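Local coordinates for putative uncharacterized protein PH0594 (Pyrococcus horikoshii, PDB 4HXF) that cleaves peptides as an acylaminoacyl peptidase, a serine protease with beta-propeller and alpha/beta-hydrolase domains that assembles into a self-compartmentalizing hexamer, at residues A[354-367]-A[439-452]. Numbering follows the deposited sequence. Where two conformers were deposited one is given.
Sequences FRFKSIDLELDGWY and QDILNGIEEFLRLE
The Phe-356 ring lies between Gly-444 CA on one face, a CH-pi contact 3.5 Å from the ring centroid, and Leu-363 CB on the other, with Gly-365 N at its edge; Phe-356 CE2 also comes 3.2 Å from Asp-440 O. The ring lies so close that a CB on Gly-444 would run into Phe-356 CZ. Phe-354 has Gly-365 CA over a face and Gly-444 O at its edge, while Leu-451 CD1 lies 3.7 Å from Phe-354 CB. One face of Tyr-367 receives the edge of Phe-448 in a T-shaped pair, planes 63° apart, and Phe-354 CD2 lies at the edge of the Tyr-367 ring, in its plane. With CG between the backbone N and carbonyl carbon (chi1 72°), Tyr-367 also sends OH to the anti lone pair of Glu-452 OE1, 2.6 Å away, just past the helix end; Tyr-409 OH holds OE2. A phenylalanine at Tyr-367 would probably keep the T-shaped pair but leave Glu-452 OE1 without its hydroxyl donor from the strand.

At the hairpin end, Ser-358 OG donates to the anti lone pair of Asp-440 OD1 at 2.6 Å and accepts a nearly straight bond from Asn-443 ND2 (2.9 Å, 174°). Arg-416 salt-bridges the same OD1. A water joins Arg-355 O to Glu-447 OE1, and Arg-450 grips that carboxylate side-on.

Helix 436-451 thus covers the antiparallel hairpin at the border of the alpha/beta-hydrolase sheet: aromatic rings fill the middle, and hydroxyl-carboxylate bonds fix both ends; at the hairpin end Arg-416 would be expected to favour a charged Asp-440.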
ATOM      1  N   PHE A 354     -53.731  -7.921  27.989  1.00 17.52           N
ATOM      2  CA  PHE A 354     -55.096  -7.474  28.346  1.00 19.17           C
ATOM      3  C   PHE A 354     -55.970  -7.396  27.136  1.00 19.16           C
ATOM      4  O   PHE A 354     -55.518  -7.179  26.026  1.00 20.04           O
ATOM      5  CB  PHE A 354     -55.148  -6.128  29.084  1.00 18.73           C
ATOM      6  CG  PHE A 354     -54.696  -4.934  28.278  1.00 17.90           C
ATOM      7  CD1 PHE A 354     -55.627  -3.974  27.758  1.00 18.35           C
ATOM      8  CD2 PHE A 354     -53.316  -4.644  28.080  1.00 18.56           C
ATOM      9  CE1 PHE A 354     -55.195  -2.870  27.000  1.00 19.09           C
ATOM     10  CE2 PHE A 354     -52.928  -3.514  27.363  1.00 18.96           C
ATOM     11  CZ  PHE A 354     -53.859  -2.598  26.827  1.00 17.91           C
ATOM     12  N   ARG A 355     -57.258  -7.668  27.341  1.00 22.01           N
ATOM     13  CA  ARG A 355     -58.215  -7.448  26.287  1.00 20.63           C
ATOM     14  C   ARG A 355     -58.918  -6.114  26.461  1.00 20.76           C
ATOM     15  O   ARG A 355     -59.082  -5.594  27.611  1.00 21.27           O
ATOM     16  CB  ARG A 355     -59.272  -8.575  26.410  1.00 22.74           C
ATOM     17  CG  ARG A 355     -58.729  -9.940  26.130  1.00 22.48           C
ATOM     18  CD  ARG A 355     -58.412 -10.160  24.703  1.00 24.97           C
ATOM     19  NE  ARG A 355     -59.597 -10.410  23.923  1.00 25.15           N
ATOM     20  CZ  ARG A 355     -59.644 -10.607  22.605  1.00 32.32           C
ATOM     21  NH1 ARG A 355     -58.575 -10.503  21.838  1.00 30.24           N
ATOM     22  NH2 ARG A 355     -60.809 -10.913  22.029  1.00 34.47           N
ATOM     23  N   PHE A 356     -59.392  -5.555  25.374  1.00 18.82           N
ATOM     24  CA  PHE A 356     -60.150  -4.310  25.448  1.00 20.17           C
ATOM     25  C   PHE A 356     -61.137  -4.228  24.299  1.00 20.57           C
ATOM     26  O   PHE A 356     -60.901  -4.811  23.227  1.00 19.30           O
ATOM     27  CB  PHE A 356     -59.173  -3.102  25.483  1.00 20.11           C
ATOM     28  CG  PHE A 356     -58.363  -2.865  24.216  1.00 17.85           C
ATOM     29  CD1 PHE A 356     -57.125  -3.518  23.998  1.00 17.51           C
ATOM     30  CD2 PHE A 356     -58.804  -1.970  23.260  1.00 17.76           C
ATOM     31  CE1 PHE A 356     -56.434  -3.278  22.820  1.00 15.33           C
ATOM     32  CE2 PHE A 356     -58.062  -1.688  22.107  1.00 16.94           C
ATOM     33  CZ  PHE A 356     -56.882  -2.350  21.915  1.00 16.17           C
ATOM     34  N   LYS A 357     -62.160  -3.418  24.486  1.00 21.79           N
ATOM     35  CA  LYS A 357     -63.142  -3.222  23.440  0.50 21.62           C
ATOM     36  C   LYS A 357     -62.801  -1.958  22.648  1.00 21.21           C
ATOM     37  O   LYS A 357     -62.413  -0.946  23.179  1.00 22.95           O
ATOM     38  CB  LYS A 357     -64.539  -3.163  24.035  0.50 24.72           C
ATOM     39  CG  LYS A 357     -64.982  -4.477  24.694  0.50 26.76           C
ATOM     40  CD  LYS A 357     -66.185  -4.255  25.569  0.50 33.13           C
ATOM     41  CE  LYS A 357     -66.535  -5.534  26.321  0.50 35.33           C
ATOM     42  NZ  LYS A 357     -65.298  -6.371  26.393  0.50 39.26           N
ATOM     43  N   SER A 358     -63.030  -2.042  21.358  1.00 20.00           N
ATOM     44  CA  SER A 358     -62.874  -0.894  20.492  1.00 20.06           C
ATOM     45  C   SER A 358     -63.910  -0.917  19.393  1.00 21.46           C
ATOM     46  O   SER A 358     -63.794  -1.682  18.446  1.00 20.41           O
ATOM     47  CB  SER A 358     -61.486  -0.880  19.927  1.00 18.36           C
ATOM     48  OG  SER A 358     -61.330   0.336  19.175  1.00 18.63           O
ATOM     49  N   ILE A 359     -64.867  -0.012  19.516  1.00 23.35           N
ATOM     50  CA  ILE A 359     -65.927   0.182  18.503  1.00 24.21           C
ATOM     51  C   ILE A 359     -66.730  -1.162  18.571  1.00 28.12           C
ATOM     52  O   ILE A 359     -67.285  -1.506  19.638  1.00 37.56           O
ATOM     53  CB  ILE A 359     -65.416   0.628  17.098  1.00 24.86           C
ATOM     54  CG1 ILE A 359     -64.484   1.862  17.213  1.00 23.50           C
ATOM     55  CG2 ILE A 359     -66.639   0.973  16.173  1.00 27.00           C
ATOM     56  CD1 ILE A 359     -63.886   2.261  15.857  1.00 24.50           C
ATOM     57  N   ASP A 360     -66.644  -1.930  17.500  1.00 26.83           N
ATOM     58  CA  ASP A 360     -67.291  -3.201  17.277  1.00 29.69           C
ATOM     59  C   ASP A 360     -66.448  -4.440  17.604  1.00 31.45           C
ATOM     60  O   ASP A 360     -66.921  -5.503  17.464  1.00 27.81           O
ATOM     61  CB  ASP A 360     -67.803  -3.273  15.785  1.00 29.00           C
ATOM     62  CG  ASP A 360     -66.705  -3.059  14.715  1.00 33.74           C
ATOM     63  OD1 ASP A 360     -65.683  -2.423  15.002  1.00 22.98           O
ATOM     64  OD2 ASP A 360     -66.919  -3.496  13.561  1.00 34.77           O
ATOM     65  N   LEU A 361     -65.199  -4.304  18.086  1.00 24.32           N
ATOM     66  CA  LEU A 361     -64.332  -5.467  18.227  1.00 23.06           C
ATOM     67  C   LEU A 361     -63.802  -5.543  19.652  1.00 22.75           C
ATOM     68  O   LEU A 361     -63.829  -4.589  20.362  1.00 22.87           O
ATOM     69  CB  LEU A 361     -63.139  -5.306  17.297  1.00 22.07           C
ATOM     70  CG  LEU A 361     -63.380  -5.378  15.769  1.00 26.37           C
ATOM     71  CD1 LEU A 361     -62.129  -5.154  14.955  1.00 23.04           C
ATOM     72  CD2 LEU A 361     -64.053  -6.749  15.499  1.00 27.44           C
ATOM     73  N   GLU A 362     -63.309  -6.710  19.992  1.00 22.42           N
ATOM     74  CA  GLU A 362     -62.473  -6.936  21.197  1.00 22.51           C
ATOM     75  C   GLU A 362     -61.072  -7.268  20.733  1.00 20.11           C
ATOM     76  O   GLU A 362     -60.889  -8.072  19.822  1.00 20.30           O
ATOM     77  CB  GLU A 362     -63.081  -8.001  22.124  1.00 23.59           C
ATOM     78  CG  GLU A 362     -62.302  -8.151  23.449  1.00 27.53           C
ATOM     79  CD  GLU A 362     -62.949  -9.119  24.442  1.00 31.50           C
ATOM     80  OE1 GLU A 362     -62.323 -10.173  24.714  1.00 34.39           O
ATOM     81  OE2 GLU A 362     -64.119  -8.871  24.789  1.00 42.61           O
ATOM     82  N   LEU A 363     -60.036  -6.583  21.271  1.00 18.93           N
ATOM     83  CA  LEU A 363     -58.655  -6.656  20.730  1.00 17.04           C
ATOM     84  C   LEU A 363     -57.675  -6.999  21.841  1.00 16.79           C
ATOM     85  O   LEU A 363     -58.003  -6.916  23.065  1.00 18.09           O
ATOM     86  CB  LEU A 363     -58.249  -5.241  20.194  1.00 17.40           C
ATOM     87  CG  LEU A 363     -59.121  -4.626  19.106  1.00 21.18           C
ATOM     88  CD1 LEU A 363     -58.448  -3.309  18.599  1.00 21.68           C
ATOM     89  CD2 LEU A 363     -59.275  -5.518  17.970  1.00 26.73           C
ATOM     90  N   ASP A 364     -56.482  -7.397  21.397  1.00 17.22           N
ATOM     91  CA  ASP A 364     -55.364  -7.677  22.259  1.00 16.88           C
ATOM     92  C   ASP A 364     -54.463  -6.456  22.458  1.00 15.65           C
ATOM     93  O   ASP A 364     -54.088  -5.786  21.490  1.00 16.91           O
ATOM     94  CB  ASP A 364     -54.513  -8.772  21.634  1.00 16.30           C
ATOM     95  CG  ASP A 364     -55.186 -10.167  21.716  1.00 20.82           C
ATOM     96  OD1 ASP A 364     -55.830 -10.524  22.698  1.00 20.46           O
ATOM     97  OD2 ASP A 364     -54.952 -10.900  20.736  1.00 19.11           O
ATOM     98  N   GLY A 365     -54.136  -6.209  23.738  1.00 17.86           N
ATOM     99  CA  GLY A 365     -53.077  -5.245  24.092  1.00 17.16           C
ATOM    100  C   GLY A 365     -52.151  -5.940  25.072  1.00 17.50           C
ATOM    101  O   GLY A 365     -52.412  -7.017  25.652  1.00 15.95           O
ATOM    102  N   TRP A 366     -50.978  -5.356  25.177  1.00 15.18           N
ATOM    103  CA  TRP A 366     -49.996  -5.686  26.213  1.00 16.00           C
ATOM    104  C   TRP A 366     -49.358  -4.461  26.865  1.00 15.20           C
ATOM    105  O   TRP A 366     -49.273  -3.407  26.232  1.00 15.91           O
ATOM    106  CB  TRP A 366     -48.832  -6.557  25.683  1.00 17.42           C
ATOM    107  CG  TRP A 366     -49.239  -7.891  25.082  1.00 15.99           C
ATOM    108  CD1 TRP A 366     -49.194  -9.112  25.683  1.00 17.91           C
ATOM    109  CD2 TRP A 366     -49.779  -8.146  23.748  1.00 14.93           C
ATOM    110  NE1 TRP A 366     -49.721 -10.113  24.874  1.00 16.87           N
ATOM    111  CE2 TRP A 366     -50.052  -9.579  23.676  1.00 16.47           C
ATOM    112  CE3 TRP A 366     -50.094  -7.350  22.649  1.00 15.12           C
ATOM    113  CZ2 TRP A 366     -50.574 -10.143  22.577  1.00 15.16           C
ATOM    114  CZ3 TRP A 366     -50.637  -7.965  21.506  1.00 16.39           C
ATOM    115  CH2 TRP A 366     -50.838  -9.295  21.473  1.00 15.76           C
ATOM    116  N   TYR A 367     -48.902  -4.640  28.109  1.00 14.85           N
ATOM    117  CA  TYR A 367     -48.065  -3.603  28.679  1.00 15.48           C
ATOM    118  C   TYR A 367     -47.034  -4.129  29.591  1.00 16.67           C
ATOM    119  O   TYR A 367     -47.131  -5.256  30.060  1.00 17.88           O
ATOM    120  CB  TYR A 367     -48.958  -2.606  29.423  1.00 16.54           C
ATOM    121  CG  TYR A 367     -49.560  -3.068  30.701  1.00 16.63           C
ATOM    122  CD1 TYR A 367     -50.872  -3.606  30.715  1.00 16.65           C
ATOM    123  CD2 TYR A 367     -48.945  -2.870  31.923  1.00 18.37           C
ATOM    124  CE1 TYR A 367     -51.462  -3.990  31.865  1.00 18.76           C
ATOM    125  CE2 TYR A 367     -49.601  -3.250  33.077  1.00 19.35           C
ATOM    126  CZ  TYR A 367     -50.858  -3.783  33.027  1.00 18.37           C
ATOM    127  OH  TYR A 367     -51.502  -4.095  34.227  1.00 19.50           O
ATOM    128  N   GLN A 439     -58.264   4.662  16.338  1.00 15.94           N
ATOM    129  CA  GLN A 439     -59.209   4.543  17.445  1.00 16.34           C
ATOM    130  C   GLN A 439     -58.909   3.368  18.295  1.00 15.10           C
ATOM    131  O   GLN A 439     -59.066   3.434  19.543  1.00 16.42           O
ATOM    132  CB  GLN A 439     -60.675   4.528  16.923  1.00 18.07           C
ATOM    133  CG  GLN A 439     -61.059   5.872  16.225  1.00 19.88           C
ATOM    134  CD  GLN A 439     -60.889   7.136  17.108  1.00 21.30           C
ATOM    135  OE1 GLN A 439     -61.318   7.152  18.260  1.00 24.86           O
ATOM    136  NE2 GLN A 439     -60.229   8.186  16.566  1.00 22.39           N
ATOM    137  N   ASP A 440     -58.538   2.233  17.683  1.00 14.76           N
ATOM    138  CA  ASP A 440     -58.195   1.020  18.461  1.00 14.61           C
ATOM    139  C   ASP A 440     -57.013   1.296  19.392  1.00 14.59           C
ATOM    140  O   ASP A 440     -57.006   0.878  20.557  1.00 15.51           O
ATOM    141  CB  ASP A 440     -57.824  -0.160  17.555  1.00 14.28           C
ATOM    142  CG  ASP A 440     -59.001  -0.702  16.703  1.00 14.11           C
ATOM    143  OD1 ASP A 440     -60.162  -0.489  17.039  1.00 15.74           O
ATOM    144  OD2 ASP A 440     -58.654  -1.264  15.655  1.00 15.32           O
ATOM    145  N   ILE A 441     -56.017   2.022  18.907  1.00 15.05           N
ATOM    146  CA  ILE A 441     -54.822   2.381  19.692  1.00 16.21           C
ATOM    147  C   ILE A 441     -55.246   3.288  20.887  1.00 14.77           C
ATOM    148  O   ILE A 441     -54.970   2.956  22.037  1.00 16.01           O
ATOM    149  CB  ILE A 441     -53.748   3.021  18.811  1.00 16.18           C
ATOM    150  CG1 ILE A 441     -53.191   1.938  17.863  1.00 14.46           C
ATOM    151  CG2 ILE A 441     -52.643   3.604  19.722  1.00 15.80           C
ATOM    152  CD1 ILE A 441     -52.386   2.610  16.706  1.00 15.74           C
ATOM    153  N   LEU A 442     -56.065   4.308  20.595  1.00 15.87           N
ATOM    154  CA  LEU A 442     -56.606   5.147  21.678  1.00 17.15           C
ATOM    155  C   LEU A 442     -57.411   4.394  22.722  1.00 16.96           C
ATOM    156  O   LEU A 442     -57.258   4.586  23.941  1.00 18.36           O
ATOM    157  CB  LEU A 442     -57.412   6.304  21.148  1.00 15.82           C
ATOM    158  CG  LEU A 442     -56.683   7.277  20.223  1.00 17.60           C
ATOM    159  CD1 LEU A 442     -57.667   8.315  19.787  1.00 18.91           C
ATOM    160  CD2 LEU A 442     -55.491   7.962  20.963  1.00 18.47           C
ATOM    161  N   ASN A 443     -58.231   3.452  22.248  1.00 16.50           N
ATOM    162  CA  ASN A 443     -59.054   2.675  23.175  1.00 17.87           C
ATOM    163  C   ASN A 443     -58.202   1.703  24.025  1.00 17.13           C
ATOM    164  O   ASN A 443     -58.519   1.471  25.188  1.00 19.37           O
ATOM    165  CB  ASN A 443     -60.153   1.915  22.377  1.00 18.02           C
ATOM    166  CG  ASN A 443     -61.284   2.872  21.947  1.00 22.54           C
ATOM    167  OD1 ASN A 443     -61.590   3.822  22.678  1.00 23.09           O
ATOM    168  ND2 ASN A 443     -61.909   2.644  20.798  1.00 18.90           N
ATOM    169  N   GLY A 444     -57.127   1.180  23.428  1.00 16.59           N
ATOM    170  CA  GLY A 444     -56.202   0.354  24.157  1.00 15.75           C
ATOM    171  C   GLY A 444     -55.485   1.089  25.240  1.00 17.72           C
ATOM    172  O   GLY A 444     -55.332   0.624  26.363  1.00 16.77           O
ATOM    173  N   ILE A 445     -55.070   2.278  24.891  1.00 17.22           N
ATOM    174  CA  ILE A 445     -54.393   3.146  25.871  1.00 17.33           C
ATOM    175  C   ILE A 445     -55.339   3.472  26.994  1.00 17.81           C
ATOM    176  O   ILE A 445     -54.971   3.434  28.150  1.00 19.26           O
ATOM    177  CB  ILE A 445     -53.920   4.469  25.207  1.00 16.66           C
ATOM    178  CG1 ILE A 445     -52.893   4.225  24.190  1.00 16.81           C
ATOM    179  CG2 ILE A 445     -53.423   5.490  26.292  1.00 19.22           C
ATOM    180  CD1 ILE A 445     -52.614   5.442  23.316  1.00 15.36           C
ATOM    181  N   GLU A 446     -56.610   3.766  26.726  1.00 17.47           N
ATOM    182  CA  GLU A 446     -57.599   4.122  27.710  1.00 19.89           C
ATOM    183  C   GLU A 446     -57.834   2.973  28.662  1.00 18.79           C
ATOM    184  O   GLU A 446     -57.835   3.191  29.896  1.00 19.62           O
ATOM    185  CB  GLU A 446     -58.894   4.558  27.050  1.00 21.77           C
ATOM    186  CG  GLU A 446     -59.932   5.054  27.999  1.00 30.59           C
ATOM    187  CD  GLU A 446     -61.308   5.316  27.299  1.00 39.06           C
ATOM    188  OE1 GLU A 446     -62.166   5.905  28.011  1.00 54.27           O
ATOM    189  OE2 GLU A 446     -61.531   4.897  26.109  1.00 41.36           O
ATOM    190  N   GLU A 447     -57.826   1.761  28.158  1.00 18.24           N
ATOM    191  CA  GLU A 447     -58.029   0.626  29.033  1.00 18.68           C
ATOM    192  C   GLU A 447     -56.795   0.339  29.903  1.00 19.05           C
ATOM    193  O   GLU A 447     -56.923   0.089  31.109  1.00 20.32           O
ATOM    194  CB  GLU A 447     -58.445  -0.616  28.249  1.00 19.73           C
ATOM    195  CG  GLU A 447     -58.586  -1.912  29.084  1.00 20.49           C
ATOM    196  CD  GLU A 447     -59.632  -1.901  30.211  1.00 24.34           C
ATOM    197  OE1 GLU A 447     -59.661  -2.897  30.944  1.00 24.60           O
ATOM    198  OE2 GLU A 447     -60.372  -0.873  30.376  1.00 24.25           O
ATOM    199  N   PHE A 448     -55.611   0.475  29.268  1.00 18.68           N
ATOM    200  CA  PHE A 448     -54.378   0.337  29.989  1.00 17.62           C
ATOM    201  C   PHE A 448     -54.315   1.329  31.167  1.00 20.23           C
ATOM    202  O   PHE A 448     -53.923   0.973  32.300  1.00 19.08           O
ATOM    203  CB  PHE A 448     -53.181   0.525  29.034  1.00 16.41           C
ATOM    204  CG  PHE A 448     -51.958   1.034  29.745  1.00 16.66           C
ATOM    205  CD1 PHE A 448     -51.163   0.161  30.441  1.00 16.01           C
ATOM    206  CD2 PHE A 448     -51.573   2.349  29.660  1.00 17.69           C
ATOM    207  CE1 PHE A 448     -50.046   0.577  31.165  1.00 17.38           C
ATOM    208  CE2 PHE A 448     -50.420   2.792  30.334  1.00 18.88           C
ATOM    209  CZ  PHE A 448     -49.678   1.897  31.119  1.00 17.72           C
ATOM    210  N   LEU A 449     -54.701   2.581  30.930  1.00 19.72           N
ATOM    211  CA  LEU A 449     -54.635   3.617  32.012  1.00 22.40           C
ATOM    212  C   LEU A 449     -55.557   3.251  33.172  1.00 21.43           C
ATOM    213  O   LEU A 449     -55.286   3.542  34.333  1.00 21.44           O
ATOM    214  CB  LEU A 449     -54.954   5.018  31.460  1.00 22.25           C
ATOM    215  CG  LEU A 449     -53.974   5.597  30.492  1.00 21.25           C
ATOM    216  CD1 LEU A 449     -54.558   6.879  29.873  1.00 20.08           C
ATOM    217  CD2 LEU A 449     -52.632   5.874  31.127  1.00 18.72           C
ATOM    218  N   ARG A 450     -56.719   2.666  32.847  1.00 21.99           N
ATOM    219  CA  ARG A 450     -57.656   2.155  33.809  1.00 23.14           C
ATOM    220  C   ARG A 450     -57.062   1.048  34.650  1.00 23.15           C
ATOM    221  O   ARG A 450     -57.219   1.026  35.910  1.00 22.84           O
ATOM    222  CB  ARG A 450     -58.948   1.769  33.104  1.00 23.82           C
ATOM    223  CG  ARG A 450     -60.089   1.519  34.112  1.00 25.59           C
ATOM    224  CD  ARG A 450     -61.307   0.848  33.459  1.00 27.91           C
ATOM    225  NE  ARG A 450     -61.069  -0.569  33.102  1.00 28.16           N
ATOM    226  CZ  ARG A 450     -61.024  -1.600  33.937  1.00 29.85           C
ATOM    227  NH1 ARG A 450     -61.268  -1.439  35.261  1.00 34.17           N
ATOM    228  NH2 ARG A 450     -60.779  -2.835  33.439  1.00 30.09           N
ATOM    229  N   LEU A 451     -56.375   0.134  33.999  1.00 21.00           N
ATOM    230  CA  LEU A 451     -55.704  -0.975  34.651  1.00 20.46           C
ATOM    231  C   LEU A 451     -54.498  -0.513  35.535  1.00 20.69           C
ATOM    232  O   LEU A 451     -54.169  -1.151  36.553  1.00 21.66           O
ATOM    233  CB  LEU A 451     -55.244  -2.020  33.630  1.00 20.82           C
ATOM    234  CG  LEU A 451     -56.373  -2.795  32.864  1.00 21.48           C
ATOM    235  CD1 LEU A 451     -55.723  -3.570  31.673  1.00 21.58           C
ATOM    236  CD2 LEU A 451     -57.131  -3.746  33.810  1.00 20.95           C
ATOM    237  N   GLU A 452     -53.865   0.604  35.182  1.00 22.54           N
ATOM    238  CA  GLU A 452     -52.609   1.034  35.818  1.00 22.40           C
ATOM    239  C   GLU A 452     -52.709   2.514  36.236  1.00 22.86           C
ATOM    240  O   GLU A 452     -52.213   3.446  35.543  1.00 23.94           O
ATOM    241  CB  GLU A 452     -51.424   0.788  34.872  1.00 21.06           C
ATOM    242  CG  GLU A 452     -51.135  -0.732  34.692  1.00 21.06           C
ATOM    243  CD  GLU A 452     -50.501  -1.347  35.935  1.00 22.45           C
ATOM    244  OE1 GLU A 452     -50.630  -2.582  36.169  1.00 22.70           O
ATOM    245  OE2 GLU A 452     -49.832  -0.621  36.733  1.00 21.31           O
TER
HETATM  246  O   HOH W   1     -58.602  -5.272  30.239  1.00 27.25           O